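Local structure of acetylxylan esterase A (Aspergillus awamori, 5X6S) at residues N13-G18 with S69-G74; Y22-L27 with T55-Y60; F136-V141 with E270-A275; V141-S146 with G258-I263; G189-M194 with G219-D224. The protein removes acetyl side groups from the backbone of acetylated xylans, acting as a secreted serine esterase in the breakdown of plant cell-wall hemicellulose. One frame throughout, in Å; residues are numbered along the deposited sequence.

Contact 1: residues N13-G18 with S69-G74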
# COMPACT_ATOMS: atom_id res chain seq x y z
N ASN A 13 -20.43 3.12 -4.74
CA ASN A 13 -20.76 1.88 -5.42
C ASN A 13 -21.82 2.13 -6.50
O ASN A 13 -22.83 1.48 -6.49
CB ASN A 13 -21.18 0.82 -4.40
CG ASN A 13 -21.49 -0.55 -5.02
OD1 ASN A 13 -20.93 -0.91 -6.07
ND2 ASN A 13 -22.37 -1.31 -4.39
N PRO A 14 -21.53 3.06 -7.44
CA PRO A 14 -22.58 3.44 -8.40
C PRO A 14 -23.04 2.29 -9.31
O PRO A 14 -24.20 2.28 -9.72
CB PRO A 14 -21.94 4.61 -9.16
CG PRO A 14 -20.49 4.40 -9.06
CD PRO A 14 -20.28 3.82 -7.66
N THR A 15 -22.20 1.27 -9.53
CA THR A 15 -22.61 0.14 -10.34
C THR A 15 -23.23 -0.97 -9.53
O THR A 15 -23.57 -2.03 -10.05
CB THR A 15 -21.45 -0.41 -11.23
OG1 THR A 15 -20.43 -1.02 -10.42
CG2 THR A 15 -20.89 0.68 -12.16
N ASN A 16 -23.44 -0.74 -8.24
CA ASN A 16 -24.22 -1.66 -7.42
C ASN A 16 -23.70 -3.10 -7.32
O ASN A 16 -24.47 -4.08 -7.26
CB ASN A 16 -25.69 -1.62 -7.85
CG ASN A 16 -26.60 -1.97 -6.71
OD1 ASN A 16 -26.35 -1.59 -5.53
ND2 ASN A 16 -27.70 -2.65 -7.03
N VAL A 17 -22.37 -3.22 -7.26
CA VAL A 17 -21.75 -4.52 -7.01
C VAL A 17 -22.14 -5.01 -5.60
O VAL A 17 -22.17 -4.20 -4.66
CB VAL A 17 -20.20 -4.40 -7.15
CG1 VAL A 17 -19.52 -5.74 -7.06
CG2 VAL A 17 -19.85 -3.69 -8.44
N GLY A 18 -22.41 -6.32 -5.43
CA GLY A 18 -22.64 -6.87 -4.08
C GLY A 18 -21.35 -7.18 -3.33
O GLY A 18 -20.34 -7.49 -3.96
N SER A 69 -21.24 -9.81 -8.98
CA SER A 69 -21.55 -9.02 -10.17
C SER A 69 -23.00 -8.56 -10.15
O SER A 69 -23.90 -9.34 -9.79
CB SER A 69 -21.30 -9.79 -11.44
OG SER A 69 -21.69 -9.01 -12.55
N PRO A 70 -23.23 -7.29 -10.52
CA PRO A 70 -24.58 -6.78 -10.58
C PRO A 70 -25.28 -7.12 -11.90
O PRO A 70 -26.48 -6.79 -12.04
CB PRO A 70 -24.39 -5.26 -10.51
CG PRO A 70 -23.06 -5.05 -11.22
CD PRO A 70 -22.22 -6.25 -10.83
N TYR A 71 -24.57 -7.71 -12.86
CA TYR A 71 -25.13 -7.82 -14.21
C TYR A 71 -25.84 -9.12 -14.53
O TYR A 71 -25.53 -10.22 -14.04
CB TYR A 71 -24.08 -7.52 -15.29
CG TYR A 71 -23.37 -6.20 -15.07
CD1 TYR A 71 -24.06 -5.00 -15.19
CD2 TYR A 71 -21.99 -6.16 -14.72
CE1 TYR A 71 -23.41 -3.78 -14.97
CE2 TYR A 71 -21.35 -4.95 -14.48
CZ TYR A 71 -22.06 -3.76 -14.60
OH TYR A 71 -21.46 -2.55 -14.37
N SER A 72 -26.82 -8.99 -15.41
CA SER A 72 -27.47 -10.16 -15.98
C SER A 72 -26.39 -11.03 -16.66
O SER A 72 -25.60 -10.54 -17.45
CB SER A 72 -28.53 -9.70 -16.99
OG SER A 72 -29.23 -10.83 -17.41
N GLY A 73 -26.34 -12.31 -16.34
CA GLY A 73 -25.36 -13.17 -16.96
C GLY A 73 -24.17 -13.39 -16.03
O GLY A 73 -23.37 -14.33 -16.22
N GLY A 74 -24.05 -12.52 -15.02
CA GLY A 74 -23.10 -12.68 -13.93
C GLY A 74 -21.62 -12.46 -14.27
O GLY A 74 -20.76 -12.73 -13.42
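Val-17 and Pro-70 bring the backbones closest, with 5.1 Å between Val-17 CA and Pro-70 CA, where residues 13-18, with a type I turn over Asn-13 to Asn-16, run beside 69-74, with a type II turn from Tyr-71 to Gly-74. Pro-70 has more surface buried than any other residue here. Its ring lies against the carbonyls of the first segment: Pro-70 CG is 3.3 Å from Thr-15 O, and Pro-70 CB is 3.5 Å from Asn-16 O. The ring's CD leans at the same time on Val-17 CG2, 4.2 Å away, the apolar part of the interface. Pro-70 CG also lies over the centre of the Tyr-71 ring, 3.6 Å above its plane. Tyr-71 has CG beside its own backbone N (chi1 -53°), and from there the ring extends back to the first segment, where Tyr-71 OH comes within 3.8 Å of Thr-15 CB. Thr-15 OG1 itself bonds to Asn-91 ND2, at the start of helix 91-106. Residues 13-18 are braced from within by Asn-13, whose OD1 takes the N-H of Val-17 while its ND2 gives a 2.9 Å bond to Val-17 O. Ser-69 OG accepts a nearly straight bond (171°) from Tyr-71 N, an ST turn. No hydrogen bond joins the two segments directly, though Gly-18 pairs through its backbone with Ser-68, just before the second. They meet by van der Waals contact at the protein surface, mainly proline carbons against carbonyl oxygens, with Val-17 and the Thr-15/Tyr-71 touch beside them.

Contact 2: residues Y22-L27 with T55-Y60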
# COMPACT_ATOMS: atom_id res chain seq x y z
N TYR A 22 -16.56 -13.54 4.29
CA TYR A 22 -16.45 -14.61 5.24
C TYR A 22 -15.46 -14.21 6.30
O TYR A 22 -14.26 -14.05 6.02
CB TYR A 22 -16.05 -15.95 4.63
CG TYR A 22 -16.02 -17.06 5.65
CD1 TYR A 22 -17.19 -17.75 6.00
CD2 TYR A 22 -14.86 -17.44 6.28
CE1 TYR A 22 -17.16 -18.77 6.99
CE2 TYR A 22 -14.82 -18.45 7.22
CZ TYR A 22 -15.99 -19.12 7.58
OH TYR A 22 -15.93 -20.14 8.52
N VAL A 23 -15.95 -14.11 7.54
CA VAL A 23 -15.10 -13.84 8.69
C VAL A 23 -14.94 -15.14 9.49
O VAL A 23 -15.93 -15.64 10.03
CB VAL A 23 -15.68 -12.72 9.60
CG1 VAL A 23 -14.71 -12.40 10.73
CG2 VAL A 23 -15.95 -11.44 8.80
N PRO A 24 -13.73 -15.72 9.52
CA PRO A 24 -13.63 -17.01 10.17
C PRO A 24 -13.77 -16.95 11.69
O PRO A 24 -13.57 -15.91 12.30
CB PRO A 24 -12.22 -17.47 9.81
CG PRO A 24 -11.44 -16.20 9.61
CD PRO A 24 -12.45 -15.26 8.98
N ASN A 25 -14.17 -18.06 12.27
CA ASN A 25 -14.06 -18.26 13.71
C ASN A 25 -12.66 -18.06 14.24
O ASN A 25 -12.50 -17.34 15.19
CB ASN A 25 -14.60 -19.64 14.06
CG ASN A 25 -16.09 -19.68 13.94
OD1 ASN A 25 -16.78 -18.68 14.28
ND2 ASN A 25 -16.63 -20.80 13.46
N ASN A 26 -11.67 -18.68 13.60
CA ASN A 26 -10.26 -18.58 13.98
C ASN A 26 -9.64 -17.30 13.36
O ASN A 26 -8.62 -17.34 12.71
CB ASN A 26 -9.50 -19.87 13.55
CG ASN A 26 -8.07 -19.98 14.16
OD1 ASN A 26 -7.83 -19.46 15.26
ND2 ASN A 26 -7.13 -20.72 13.46
N LEU A 27 -10.29 -16.18 13.56
CA LEU A 27 -9.81 -14.91 13.03
C LEU A 27 -8.46 -14.53 13.66
O LEU A 27 -8.30 -14.60 14.88
CB LEU A 27 -10.85 -13.83 13.30
CG LEU A 27 -10.62 -12.43 12.71
CD1 LEU A 27 -10.68 -12.48 11.20
CD2 LEU A 27 -11.64 -11.46 13.30
N THR A 55 -12.43 -22.26 3.95
CA THR A 55 -11.81 -23.35 4.68
C THR A 55 -10.39 -22.93 5.11
O THR A 55 -10.00 -23.08 6.27
CB THR A 55 -11.78 -24.67 3.83
OG1 THR A 55 -13.11 -25.13 3.62
CG2 THR A 55 -10.99 -25.78 4.50
N LEU A 56 -9.64 -22.38 4.16
CA LEU A 56 -8.27 -21.90 4.45
C LEU A 56 -8.21 -20.72 5.45
O LEU A 56 -7.25 -20.61 6.25
CB LEU A 56 -7.55 -21.59 3.15
CG LEU A 56 -7.25 -22.78 2.21
CD1 LEU A 56 -6.95 -22.31 0.79
CD2 LEU A 56 -6.11 -23.66 2.75
N SER A 57 -9.21 -19.85 5.43
CA SER A 57 -9.30 -18.72 6.38
C SER A 57 -9.39 -19.21 7.82
O SER A 57 -8.95 -18.57 8.73
CB SER A 57 -10.50 -17.83 6.08
OG SER A 57 -11.68 -18.33 6.64
N GLU A 58 -9.95 -20.40 8.01
CA GLU A 58 -9.98 -20.99 9.33
C GLU A 58 -8.62 -21.53 9.77
O GLU A 58 -8.39 -21.70 10.97
CB GLU A 58 -11.06 -22.07 9.42
CG GLU A 58 -12.49 -21.51 9.29
CD GLU A 58 -12.98 -20.70 10.48
OE1 GLU A 58 -12.25 -20.53 11.49
OE2 GLU A 58 -14.12 -20.18 10.39
N GLN A 59 -7.72 -21.79 8.83
CA GLN A 59 -6.38 -22.15 9.19
C GLN A 59 -5.56 -20.90 9.45
O GLN A 59 -4.83 -20.82 10.45
CB GLN A 59 -5.73 -22.97 8.11
CG GLN A 59 -6.36 -24.32 7.93
CD GLN A 59 -5.91 -25.01 6.65
OE1 GLN A 59 -4.70 -24.96 6.28
NE2 GLN A 59 -6.89 -25.62 5.94
N TYR A 60 -5.68 -19.93 8.54
CA TYR A 60 -4.72 -18.79 8.50
C TYR A 60 -5.28 -17.49 9.05
O TYR A 60 -4.54 -16.53 9.29
CB TYR A 60 -4.20 -18.64 7.05
CG TYR A 60 -3.37 -19.80 6.58
CD1 TYR A 60 -2.09 -20.03 7.08
CD2 TYR A 60 -3.88 -20.71 5.66
CE1 TYR A 60 -1.34 -21.11 6.63
CE2 TYR A 60 -3.14 -21.79 5.23
CZ TYR A 60 -1.88 -21.99 5.73
OH TYR A 60 -1.15 -23.06 5.27
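Glu-58, on helix 53-60, reaches across to residues 22-26, on and beyond strand 18-23, in the α/β-hydrolase fold of this esterase. From CB the chain sets out with CG beside the backbone N and then bends at chi2 (-71°), which brings the carboxylate to the backbone N-H groups of Asn-25 and Asn-26. Glu-58 CG passes 3.8 Å from Tyr-22 OH, and Glu-58 CD lies 3.4 Å from Pro-24 CB. At the tip the two oxygens divide the work. OE2 takes two donors: the hydroxyl of Tyr-22 at 2.6 Å, on the anti lone pair, and the backbone N of Asn-25 on the syn side. OE1 receives Asn-26 N along a nearly straight line (172°), also from the syn side. The Tyr-22 ring stands at 79° to the carboxylate plane, and Ser-57 OG, which bonds to Ala-54 O one turn back, lies at the ring's edge. Three donors thus fix the carboxylate's rotation and may help to hold it ionised. Asn-26, centre of an inverse gamma turn, answers from the other segment: its ND2 donates to Glu-58 O at 3.0 Å, with that oxygen in the plane of the asparagine amide.

Contact 3: residues F136-V141 with E270-A275; sequences FAAATV and EWFGFA
Trp-271 and Phe-272, successive residues in the last turn of helix 265-272, send their rings by different routes to the same strand, 138-142. Trp-271 has CG anti to its backbone N (chi1 176°), which brings the pyrrole side of the indole to the strand; Phe-272 has CG beside the N instead, and its ring arrives next to the indole. The indole NE1 donates to Ala-139 O over 3.1 Å. This bond is bent, 137° at the hydrogen, and the nitrogen stands well above the carbonyl plane, 57° out of it, so the oxygen is not met on a lone pair. Ala-138 CB points at the helix and lies 3.7 Å from Trp-271 NE1; it also touches Phe-272 CD1 at 4.3 Å. Thr-140, two residues on and on the same side of the strand, crosses the indole obliquely and the phenyl at about a right angle. Thr-140 OG1 is 3.2 Å from Trp-271 CD1 and 3.5 Å from Phe-272 CE1, while its hydrogen bond goes to Gln-195 OE1 on the neighbouring strand. Beyond the two segments, Phe-272 stacks on Phe-114, and Trp-271 makes a cation-pi contact with Arg-193. Gly-273, with positive phi, takes the chain out of the helix. The contact thus seats the C-terminal helix on the central sheet of the α/β-hydrolase fold. Apolar contacts of Ala-138 with both rings sit beside one bent indole bond and the close approach of Thr-140 OG1; Ala-139 also pairs through its backbone with Arg-193 and Gln-195, so the indole adds to an existing backbone network.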
# COMPACT_ATOMS: atom_id res chain seq x y z
N PHE A 136 -2.86 -4.26 -3.26
CA PHE A 136 -2.63 -5.70 -3.36
C PHE A 136 -1.15 -6.08 -3.32
O PHE A 136 -0.36 -5.54 -4.10
CB PHE A 136 -3.28 -6.26 -4.60
CG PHE A 136 -4.76 -6.03 -4.66
CD1 PHE A 136 -5.61 -6.68 -3.77
CD2 PHE A 136 -5.28 -5.10 -5.56
CE1 PHE A 136 -6.96 -6.42 -3.77
CE2 PHE A 136 -6.62 -4.81 -5.57
CZ PHE A 136 -7.49 -5.48 -4.69
N ALA A 137 -0.80 -7.00 -2.40
CA ALA A 137 0.53 -7.54 -2.24
C ALA A 137 0.84 -8.57 -3.30
O ALA A 137 1.98 -8.69 -3.76
CB ALA A 137 0.66 -8.17 -0.86
N ALA A 138 -0.18 -9.32 -3.73
CA ALA A 138 -0.03 -10.40 -4.74
C ALA A 138 -1.38 -10.77 -5.24
O ALA A 138 -2.40 -10.49 -4.55
CB ALA A 138 0.67 -11.64 -4.16
N ALA A 139 -1.41 -11.40 -6.41
CA ALA A 139 -2.63 -11.80 -7.10
C ALA A 139 -2.41 -13.12 -7.76
O ALA A 139 -1.27 -13.36 -8.26
CB ALA A 139 -3.01 -10.81 -8.16
N THR A 140 -3.46 -13.94 -7.83
CA THR A 140 -3.41 -15.25 -8.55
C THR A 140 -4.54 -15.26 -9.55
O THR A 140 -5.71 -15.07 -9.19
CB THR A 140 -3.45 -16.48 -7.57
OG1 THR A 140 -2.28 -16.47 -6.72
CG2 THR A 140 -3.49 -17.83 -8.32
N VAL A 141 -4.22 -15.51 -10.81
CA VAL A 141 -5.14 -15.47 -11.93
C VAL A 141 -5.37 -16.89 -12.44
O VAL A 141 -4.41 -17.56 -12.90
CB VAL A 141 -4.60 -14.54 -13.06
CG1 VAL A 141 -5.49 -14.48 -14.26
CG2 VAL A 141 -4.34 -13.12 -12.52
N GLU A 270 0.79 -20.19 -0.36
CA GLU A 270 2.24 -20.09 -0.48
C GLU A 270 2.61 -18.84 -1.28
O GLU A 270 3.50 -18.11 -0.88
CB GLU A 270 2.78 -21.34 -1.18
CG GLU A 270 2.80 -22.55 -0.28
CD GLU A 270 3.17 -23.85 -1.01
OE1 GLU A 270 3.78 -23.79 -2.10
OE2 GLU A 270 2.81 -24.92 -0.49
N TRP A 271 1.89 -18.58 -2.38
CA TRP A 271 2.19 -17.41 -3.22
C TRP A 271 1.92 -16.13 -2.44
O TRP A 271 2.70 -15.16 -2.46
CB TRP A 271 1.35 -17.44 -4.49
CG TRP A 271 1.51 -16.25 -5.38
CD1 TRP A 271 0.56 -15.36 -5.74
CD2 TRP A 271 2.74 -15.80 -5.99
NE1 TRP A 271 1.09 -14.40 -6.56
CE2 TRP A 271 2.43 -14.66 -6.74
CE3 TRP A 271 4.06 -16.28 -6.00
CZ2 TRP A 271 3.39 -13.98 -7.48
CZ3 TRP A 271 5.02 -15.58 -6.77
CH2 TRP A 271 4.67 -14.46 -7.46
N PHE A 272 0.79 -16.13 -1.73
CA PHE A 272 0.40 -14.99 -0.93
C PHE A 272 1.34 -14.79 0.22
O PHE A 272 1.63 -13.67 0.55
CB PHE A 272 -1.02 -15.12 -0.39
CG PHE A 272 -2.08 -15.19 -1.43
CD1 PHE A 272 -1.84 -14.85 -2.72
CD2 PHE A 272 -3.38 -15.60 -1.08
CE1 PHE A 272 -2.83 -14.93 -3.67
CE2 PHE A 272 -4.39 -15.69 -2.00
CZ PHE A 272 -4.13 -15.33 -3.33
N GLY A 273 1.81 -15.88 0.83
CA GLY A 273 2.73 -15.82 1.98
C GLY A 273 2.12 -16.25 3.29
O GLY A 273 2.77 -16.20 4.33
N PHE A 274 0.85 -16.66 3.26
CA PHE A 274 0.23 -17.15 4.50
C PHE A 274 0.92 -18.43 4.93
O PHE A 274 1.11 -18.64 6.14
CB PHE A 274 -1.26 -17.40 4.37
CG PHE A 274 -2.09 -16.14 4.21
CD1 PHE A 274 -2.18 -15.21 5.25
CD2 PHE A 274 -2.76 -15.87 3.02
CE1 PHE A 274 -2.96 -14.05 5.09
CE2 PHE A 274 -3.52 -14.70 2.86
CZ PHE A 274 -3.62 -13.80 3.91
N ALA A 275 1.32 -19.24 3.95
CA ALA A 275 2.01 -20.50 4.21
C ALA A 275 3.50 -20.35 3.87
O ALA A 275 4.37 -20.52 4.76
CB ALA A 275 1.42 -21.62 3.39
OXT ALA A 275 3.87 -20.04 2.70

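Contact 4: residues V141-S146 with G258-I263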
# COMPACT_ATOMS: atom_id res chain seq x y z
N VAL A 141 -4.22 -15.51 -10.81
CA VAL A 141 -5.14 -15.47 -11.93
C VAL A 141 -5.37 -16.89 -12.44
O VAL A 141 -4.41 -17.56 -12.90
CB VAL A 141 -4.60 -14.54 -13.06
CG1 VAL A 141 -5.49 -14.48 -14.26
CG2 VAL A 141 -4.34 -13.12 -12.52
N TYR A 142 -6.61 -17.37 -12.30
CA TYR A 142 -7.04 -18.68 -12.84
C TYR A 142 -7.80 -18.53 -14.18
O TYR A 142 -9.03 -18.35 -14.21
CB TYR A 142 -7.86 -19.50 -11.82
CG TYR A 142 -7.05 -20.02 -10.69
CD1 TYR A 142 -6.20 -21.12 -10.87
CD2 TYR A 142 -7.08 -19.42 -9.43
CE1 TYR A 142 -5.41 -21.58 -9.85
CE2 TYR A 142 -6.27 -19.92 -8.36
CZ TYR A 142 -5.47 -21.00 -8.60
OH TYR A 142 -4.68 -21.53 -7.63
N SER A 143 -7.05 -18.63 -15.30
CA SER A 143 -7.70 -18.62 -16.64
C SER A 143 -8.46 -17.34 -16.94
O SER A 143 -9.70 -17.33 -16.99
CB SER A 143 -8.62 -19.84 -16.82
OG SER A 143 -7.96 -21.05 -16.44
N GLY A 144 -7.73 -16.26 -17.11
CA GLY A 144 -8.32 -14.98 -17.46
C GLY A 144 -7.77 -14.44 -18.79
O GLY A 144 -7.27 -15.21 -19.63
N VAL A 145 -7.85 -13.13 -18.96
CA VAL A 145 -7.22 -12.41 -20.08
C VAL A 145 -6.52 -11.21 -19.48
O VAL A 145 -6.83 -10.82 -18.36
CB VAL A 145 -8.20 -11.99 -21.20
CG1 VAL A 145 -9.01 -13.17 -21.70
CG2 VAL A 145 -9.11 -10.86 -20.75
N SER A 146 -5.55 -10.66 -20.23
CA SER A 146 -4.69 -9.56 -19.75
C SER A 146 -5.56 -8.33 -19.43
O SER A 146 -6.67 -8.21 -19.93
CB SER A 146 -3.62 -9.23 -20.80
OG SER A 146 -4.26 -8.85 -22.02
N GLY A 258 -8.42 -27.50 -19.59
CA GLY A 258 -9.23 -26.50 -20.25
C GLY A 258 -9.66 -25.34 -19.34
O GLY A 258 -8.89 -24.87 -18.48
N HIS A 259 -10.87 -24.89 -19.57
CA HIS A 259 -11.45 -23.76 -18.85
C HIS A 259 -12.24 -24.26 -17.67
O HIS A 259 -13.23 -24.96 -17.88
CB HIS A 259 -12.36 -22.96 -19.77
CG HIS A 259 -12.60 -21.56 -19.30
ND1 HIS A 259 -11.63 -20.58 -19.31
CD2 HIS A 259 -13.71 -20.98 -18.78
CE1 HIS A 259 -12.13 -19.46 -18.82
NE2 HIS A 259 -13.39 -19.67 -18.50
N THR A 260 -11.85 -23.97 -16.43
CA THR A 260 -10.65 -23.23 -16.03
C THR A 260 -9.64 -24.19 -15.39
O THR A 260 -9.93 -25.38 -15.16
CB THR A 260 -11.01 -22.18 -14.92
OG1 THR A 260 -11.64 -22.86 -13.84
CG2 THR A 260 -11.95 -21.12 -15.43
N VAL A 261 -8.46 -23.69 -15.09
CA VAL A 261 -7.51 -24.38 -14.26
C VAL A 261 -8.13 -24.40 -12.84
O VAL A 261 -8.47 -23.33 -12.31
CB VAL A 261 -6.14 -23.68 -14.20
CG1 VAL A 261 -5.22 -24.36 -13.19
CG2 VAL A 261 -5.46 -23.61 -15.59
N PRO A 262 -8.28 -25.59 -12.26
CA PRO A 262 -8.89 -25.66 -10.90
C PRO A 262 -8.04 -24.88 -9.90
O PRO A 262 -6.84 -24.87 -10.03
CB PRO A 262 -8.83 -27.15 -10.52
CG PRO A 262 -8.20 -27.87 -11.69
CD PRO A 262 -7.92 -26.91 -12.81
N ILE A 263 -8.67 -24.29 -8.90
CA ILE A 263 -7.97 -23.53 -7.90
C ILE A 263 -7.04 -24.44 -7.10
O ILE A 263 -7.44 -25.52 -6.65
CB ILE A 263 -8.98 -22.90 -6.90
CG1 ILE A 263 -9.88 -21.89 -7.58
CG2 ILE A 263 -8.24 -22.26 -5.73
CD1 ILE A 263 -11.07 -21.48 -6.74
O HOH W 1 -7.68 -22.47 -18.75
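Ser-143 has positive phi and psi, and its OG stands beside the backbone N at chi1 -49°; together these turn the hydroxyl toward the loop 258-263. There Val-261 N donates to Ser-143 OG at 3.0 Å and 170°, almost straight. The same hydroxyl gives its hydrogen to a water that donates in turn to Gly-258 O, each leg 2.7 Å, so this oxygen links to Val-261 directly and to Gly-258 through the water. Thr-260, preceded by a cis peptide bond, packs its CG2 3.8 Å from Ser-143 CB and covers the centre of one face of the His-259 imidazole. This is the histidine loop of an α/β-hydrolase: His-259 NE2 bonds to Ser-119 OG, the probable nucleophile, and ND1 to Asp-202 OD2, consistent with a catalytic triad. His-259 CE1 lies 3.7 Å from Ser-143 O, which approaches the ring obliquely. Tyr-142 packs against the later part of the loop and crosses Ile-263 at about a right angle. Ile-263 CA forms a CH-pi contact, 3.9 Å from the ring centroid, while Val-261 CG1 meets Tyr-142 CD1 at 4.1 Å. The phenol OH is tied to His-264 N, just before helix 265-272, and to Asp-268 OD1 within it.

Contact 5: residues G189-M194 with G219-D224; sequences GSRPRM and GVFGYD
Phe-221 and Arg-191 bury the most surface here, with Val-220 next, and the three residues account for most of the buried surface between the end of helix 208-221 and the approach to strand 193-199. Phe-221 has CG beside its backbone N (chi1 -74°), and its ring reaches out to the backbone of the other segment. The far end of the ring does the work: Phe-221 CZ lies 3.4 Å from Pro-192 O, which meets the ring at its edge, near the plane. Met-194 CG also comes to the ring edge, 4.2 Å from Phe-221 CE2. Arg-191 CB approaches obliquely, 3.9 Å from Phe-221 CZ. Beyond CB the arginine chain is extended from CG to NE (chi2 176°, chi3 172°), and it runs past Val-220, crossing it obliquely. Val-220 CG1, anti to its backbone N, touches Arg-191 CD at 3.6 Å and lies over one face of the guanidinium, 4.1 Å from Arg-191 CZ. The same methyl stands over the rim of the Phe-221 ring, so it is shared between ring and arginine. Val-220 also packs on Ala-177 and Ala-180 of helix 173-182, and Met-194 on Asn-126 and Ala-129 of helix 120-131. Gly-222 ends the helix in a Schellman motif, with positive phi. In the α/β-hydrolase fold the contact joins this helix to the start of the strand before it. No hydrogen bond crosses, and the arginine contributes its aliphatic stem and a guanidinium face; the contact probably rests mainly on dispersion and shape, with an aromatic edge turned to a carbonyl oxygen.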
# COMPACT_ATOMS: atom_id res chain seq x y z
N GLY A 189 4.28 3.25 -7.74
CA GLY A 189 4.50 2.61 -6.48
C GLY A 189 4.37 1.08 -6.57
O GLY A 189 4.45 0.48 -7.64
N SER A 190 4.12 0.49 -5.42
CA SER A 190 3.94 -0.93 -5.21
C SER A 190 2.91 -1.49 -6.17
O SER A 190 1.85 -0.87 -6.36
CB SER A 190 3.43 -1.05 -3.78
OG SER A 190 3.28 -2.38 -3.41
N ARG A 191 3.16 -2.67 -6.73
CA ARG A 191 2.13 -3.42 -7.47
C ARG A 191 2.09 -4.89 -6.99
O ARG A 191 3.12 -5.39 -6.49
CB ARG A 191 2.42 -3.39 -8.96
CG ARG A 191 2.70 -1.99 -9.55
CD ARG A 191 3.07 -2.10 -11.04
NE ARG A 191 3.14 -0.78 -11.65
CZ ARG A 191 2.14 -0.18 -12.28
NH1 ARG A 191 0.98 -0.79 -12.42
NH2 ARG A 191 2.29 1.07 -12.75
N PRO A 192 0.96 -5.58 -7.13
CA PRO A 192 0.99 -6.98 -6.64
C PRO A 192 1.92 -7.90 -7.46
O PRO A 192 1.96 -7.78 -8.70
CB PRO A 192 -0.47 -7.45 -6.80
CG PRO A 192 -1.07 -6.52 -7.83
CD PRO A 192 -0.37 -5.21 -7.65
N ARG A 193 2.58 -8.82 -6.77
CA ARG A 193 3.27 -9.94 -7.42
C ARG A 193 2.20 -10.80 -8.12
O ARG A 193 1.22 -11.19 -7.48
CB ARG A 193 4.02 -10.75 -6.39
CG ARG A 193 5.05 -9.99 -5.61
CD ARG A 193 5.72 -10.90 -4.54
NE ARG A 193 4.87 -11.16 -3.36
CZ ARG A 193 4.16 -12.27 -3.15
NH1 ARG A 193 4.19 -13.24 -4.03
NH2 ARG A 193 3.42 -12.40 -2.06
N MET A 194 2.36 -11.06 -9.42
CA MET A 194 1.38 -11.73 -10.23
C MET A 194 1.71 -13.21 -10.47
O MET A 194 2.83 -13.54 -10.86
CB MET A 194 1.22 -11.05 -11.58
CG MET A 194 0.90 -9.58 -11.56
SD MET A 194 -0.64 -9.22 -10.62
CE MET A 194 -1.82 -10.00 -11.66
N GLY A 219 6.35 -6.68 -19.07
CA GLY A 219 6.57 -5.27 -19.50
C GLY A 219 6.42 -4.35 -18.30
O GLY A 219 7.28 -3.46 -18.05
N VAL A 220 5.36 -4.58 -17.50
CA VAL A 220 5.07 -3.70 -16.36
C VAL A 220 6.24 -3.73 -15.37
O VAL A 220 6.68 -2.68 -14.82
CB VAL A 220 3.72 -4.10 -15.71
CG1 VAL A 220 3.53 -3.49 -14.33
CG2 VAL A 220 2.58 -3.68 -16.61
N PHE A 221 6.78 -4.92 -15.12
CA PHE A 221 7.80 -5.02 -14.07
C PHE A 221 9.23 -4.83 -14.61
O PHE A 221 10.18 -4.84 -13.85
CB PHE A 221 7.67 -6.35 -13.31
CG PHE A 221 6.48 -6.37 -12.39
CD1 PHE A 221 6.52 -5.65 -11.19
CD2 PHE A 221 5.32 -7.03 -12.75
CE1 PHE A 221 5.42 -5.66 -10.33
CE2 PHE A 221 4.22 -7.02 -11.90
CZ PHE A 221 4.29 -6.35 -10.70
N GLY A 222 9.38 -4.66 -15.90
CA GLY A 222 10.75 -4.44 -16.42
C GLY A 222 11.53 -5.75 -16.64
O GLY A 222 12.76 -5.70 -16.77
N TYR A 223 10.82 -6.89 -16.65
CA TYR A 223 11.41 -8.22 -16.90
C TYR A 223 11.53 -8.43 -18.40
O TYR A 223 10.67 -8.00 -19.15
CB TYR A 223 10.51 -9.33 -16.34
CG TYR A 223 10.33 -9.31 -14.84
CD1 TYR A 223 11.37 -8.90 -14.01
CD2 TYR A 223 9.10 -9.69 -14.24
CE1 TYR A 223 11.24 -8.86 -12.63
CE2 TYR A 223 8.96 -9.67 -12.86
CZ TYR A 223 9.99 -9.25 -12.06
OH TYR A 223 9.87 -9.21 -10.69
N ASP A 224 12.58 -9.11 -18.82
CA ASP A 224 12.70 -9.53 -20.19
C ASP A 224 11.77 -10.71 -20.44
O ASP A 224 12.02 -11.81 -19.93
CB ASP A 224 14.18 -9.94 -20.46
CG ASP A 224 14.44 -10.34 -21.92
OD1 ASP A 224 13.46 -10.46 -22.70
OD2 ASP A 224 15.64 -10.49 -22.28

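How the contacts relate
From the N terminus, contact 1 opens first, bringing the loop before strand 18-23 to the loop after strand 63-68; contact 2 opens and closes within it, tying strand 18-23 to helix 53-60. Contact 3 then opens a long loop on strand 138-142 and closes it at the C-terminal helix. Contact 4, starting at the shared Val-141, falls inside that loop and ends at the histidine loop, and contact 5, on strand 193-199 and helix 208-221, lies inside contact 4. None cross. Tyr-60 of contact 2 packs on Phe-274 and Ala-275 of contact 3, while Arg-193 of contact 5 joins Trp-271 and Ala-139, linking both neighbouring strands to the last helix.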